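Local coordinates for major capsid protein (Paramecium bursaria Chlorella virus 1, PDB 5TIP) that self-assembles as trimers into the large icosahedral capsid of the virus, forming its glycoprotein shell, at residues Val95-Gly100 with Val172-Thr177. Residues are numbered along the deposited sequence; the frame is centred on the assembly and turned at random.
Sequences VELEIG and VKLYFT
Two hydrogen-bonded pairs, E96 with Y175 and E98 with K173, join antiparallel strands 95-99 and 172-177. In each pair both amides are used: E96 N gives to Y175 O and Y175 N to E96 O, while E98 N reaches K173 O and K173 N reaches E98 O at 2.8 Å. Three of these carbonyls also take a CA-H...O contact, such as L174 CA to E96 O (3.3 Å). Y175 OH sits between two polar partners, donating to E98 OE2 at 3.2 Å from above the carboxylate plane and accepting from K173 NZ at 2.9 Å. The lysine bends at chi3 (65°) to get there; K173 NZ stays 5.1 Å from E98 OE2, so the phenol oxygen bridges the two side chains, and the nearby opposite charges would probably strengthen both bonds. E98 CB meets the Y175 ring at its edge, with carboxylate and ring planes 51° apart. E96 extends past Y175 CB, and its OE2 forms a salt bridge with R103 NE on adjacent strand 102-108. The other face is apolar: V95 CG2 lies beside F176 CE1 (3.7 Å), and L97 CD1 touches L174 CD2 (3.9 Å). The two strands are the central pair of a four-stranded antiparallel sheet in the N-terminal half of the double jelly-roll fold of this capsid protein family.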
loop_
_atom_site.group_PDB
_atom_site.type_symbol
_atom_site.label_atom_id
_atom_site.label_comp_id
_atom_site.label_asym_id
_atom_site.label_seq_id
_atom_site.Cartn_x
_atom_site.Cartn_y
_atom_site.Cartn_z
ATOM N N VAL A 95 22.999 -12.633 -11.898
ATOM C CA VAL A 95 23.467 -13.240 -10.659
ATOM C C VAL A 95 22.967 -14.678 -10.617
ATOM O O VAL A 95 21.790 -14.942 -10.880
ATOM C CB VAL A 95 23.004 -12.449 -9.417
ATOM C CG1 VAL A 95 21.513 -12.153 -9.487
ATOM C CG2 VAL A 95 23.356 -13.196 -8.139
ATOM N N GLU A 96 23.871 -15.608 -10.316
ATOM C CA GLU A 96 23.590 -17.037 -10.335
ATOM C C GLU A 96 23.781 -17.618 -8.943
ATOM O O GLU A 96 24.803 -17.364 -8.296
ATOM C CB GLU A 96 24.502 -17.751 -11.335
ATOM C CG GLU A 96 24.283 -19.248 -11.434
ATOM C CD GLU A 96 25.286 -19.911 -12.354
ATOM O OE1 GLU A 96 26.194 -19.209 -12.847
ATOM O OE2 GLU A 96 25.174 -21.133 -12.580
ATOM N N LEU A 97 22.801 -18.392 -8.485
ATOM C CA LEU A 97 22.867 -19.075 -7.200
ATOM C C LEU A 97 23.268 -20.529 -7.421
ATOM O O LEU A 97 22.669 -21.223 -8.247
ATOM C CB LEU A 97 21.526 -19.000 -6.469
ATOM C CG LEU A 97 21.448 -19.808 -5.173
ATOM C CD1 LEU A 97 22.364 -19.208 -4.117
ATOM C CD2 LEU A 97 20.018 -19.889 -4.669
ATOM N N GLU A 98 24.279 -20.984 -6.682
ATOM C CA GLU A 98 24.843 -22.318 -6.854
ATOM C C GLU A 98 25.004 -22.999 -5.503
ATOM O O GLU A 98 25.549 -22.404 -4.569
ATOM C CB GLU A 98 26.198 -22.242 -7.566
ATOM C CG GLU A 98 26.881 -23.580 -7.763
ATOM C CD GLU A 98 28.277 -23.438 -8.339
ATOM O OE1 GLU A 98 28.399 -23.146 -9.547
ATOM O OE2 GLU A 98 29.253 -23.610 -7.577
ATOM N N ILE A 99 24.536 -24.242 -5.406
ATOM C CA ILE A 99 24.694 -25.069 -4.212
ATOM C C ILE A 99 25.386 -26.361 -4.619
ATOM O O ILE A 99 24.847 -27.133 -5.423
ATOM C CB ILE A 99 23.352 -25.368 -3.526
ATOM C CG1 ILE A 99 22.689 -24.080 -3.035
ATOM C CG2 ILE A 99 23.549 -26.346 -2.377
ATOM C CD1 ILE A 99 21.339 -24.304 -2.385
ATOM N N GLY A 100 26.570 -26.600 -4.061
ATOM C CA GLY A 100 27.299 -27.824 -4.353
ATOM C C GLY A 100 27.651 -27.981 -5.815
ATOM O O GLY A 100 27.635 -29.101 -6.340
ATOM N N VAL A 172 27.863 -22.966 -1.069
ATOM C CA VAL A 172 26.891 -22.032 -1.624
ATOM C C VAL A 172 27.658 -20.859 -2.215
ATOM O O VAL A 172 28.424 -20.190 -1.511
ATOM C CB VAL A 172 25.885 -21.562 -0.561
ATOM C CG1 VAL A 172 24.895 -20.585 -1.172
ATOM C CG2 VAL A 172 25.157 -22.752 0.036
ATOM N N LYS A 173 27.459 -20.608 -3.507
ATOM C CA LYS A 173 28.204 -19.576 -4.209
ATOM C C LYS A 173 27.263 -18.692 -5.015
ATOM O O LYS A 173 26.198 -19.129 -5.459
ATOM C CB LYS A 173 29.268 -20.186 -5.133
ATOM C CG LYS A 173 30.360 -20.942 -4.392
ATOM C CD LYS A 173 31.485 -21.350 -5.327
ATOM C CE LYS A 173 32.203 -20.130 -5.874
ATOM N NZ LYS A 173 33.263 -20.501 -6.851
ATOM N N LEU A 174 27.679 -17.442 -5.199
ATOM C CA LEU A 174 26.988 -16.479 -6.046
ATOM C C LEU A 174 27.948 -16.008 -7.126
ATOM O O LEU A 174 29.089 -15.645 -6.826
ATOM C CB LEU A 174 26.483 -15.283 -5.236
ATOM C CG LEU A 174 25.363 -15.530 -4.229
ATOM C CD1 LEU A 174 25.208 -14.326 -3.321
ATOM C CD2 LEU A 174 24.063 -15.830 -4.953
ATOM N N TYR A 175 27.492 -16.020 -8.374
ATOM C CA TYR A 175 28.305 -15.608 -9.514
ATOM C C TYR A 175 27.700 -14.341 -10.106
ATOM O O TYR A 175 26.593 -14.372 -10.651
ATOM C CB TYR A 175 28.382 -16.723 -10.555
ATOM C CG TYR A 175 29.125 -17.940 -10.061
ATOM C CD1 TYR A 175 30.507 -18.032 -10.174
ATOM C CD2 TYR A 175 28.446 -18.995 -9.467
ATOM C CE1 TYR A 175 31.188 -19.143 -9.714
ATOM C CE2 TYR A 175 29.116 -20.107 -9.006
ATOM C CZ TYR A 175 30.487 -20.178 -9.131
ATOM O OH TYR A 175 31.154 -21.290 -8.672
ATOM N N PHE A 176 28.426 -13.234 -9.999
ATOM C CA PHE A 176 27.960 -11.952 -10.502
ATOM C C PHE A 176 28.618 -11.630 -11.837
ATOM O O PHE A 176 29.774 -11.982 -12.085
ATOM C CB PHE A 176 28.248 -10.834 -9.497
ATOM C CG PHE A 176 27.618 -11.052 -8.152
ATOM C CD1 PHE A 176 26.326 -10.620 -7.900
ATOM C CD2 PHE A 176 28.317 -11.681 -7.138
ATOM C CE1 PHE A 176 25.743 -10.814 -6.665
ATOM C CE2 PHE A 176 27.739 -11.879 -5.898
ATOM C CZ PHE A 176 26.450 -11.444 -5.662
ATOM N N THR A 177 27.867 -10.944 -12.694
ATOM C CA THR A 177 28.381 -10.404 -13.945
ATOM C C THR A 177 28.005 -8.934 -14.001
ATOM O O THR A 177 26.821 -8.594 -13.925
ATOM C CB THR A 177 27.809 -11.147 -15.157
ATOM O OG1 THR A 177 28.183 -12.529 -15.096
ATOM C CG2 THR A 177 28.327 -10.541 -16.452
#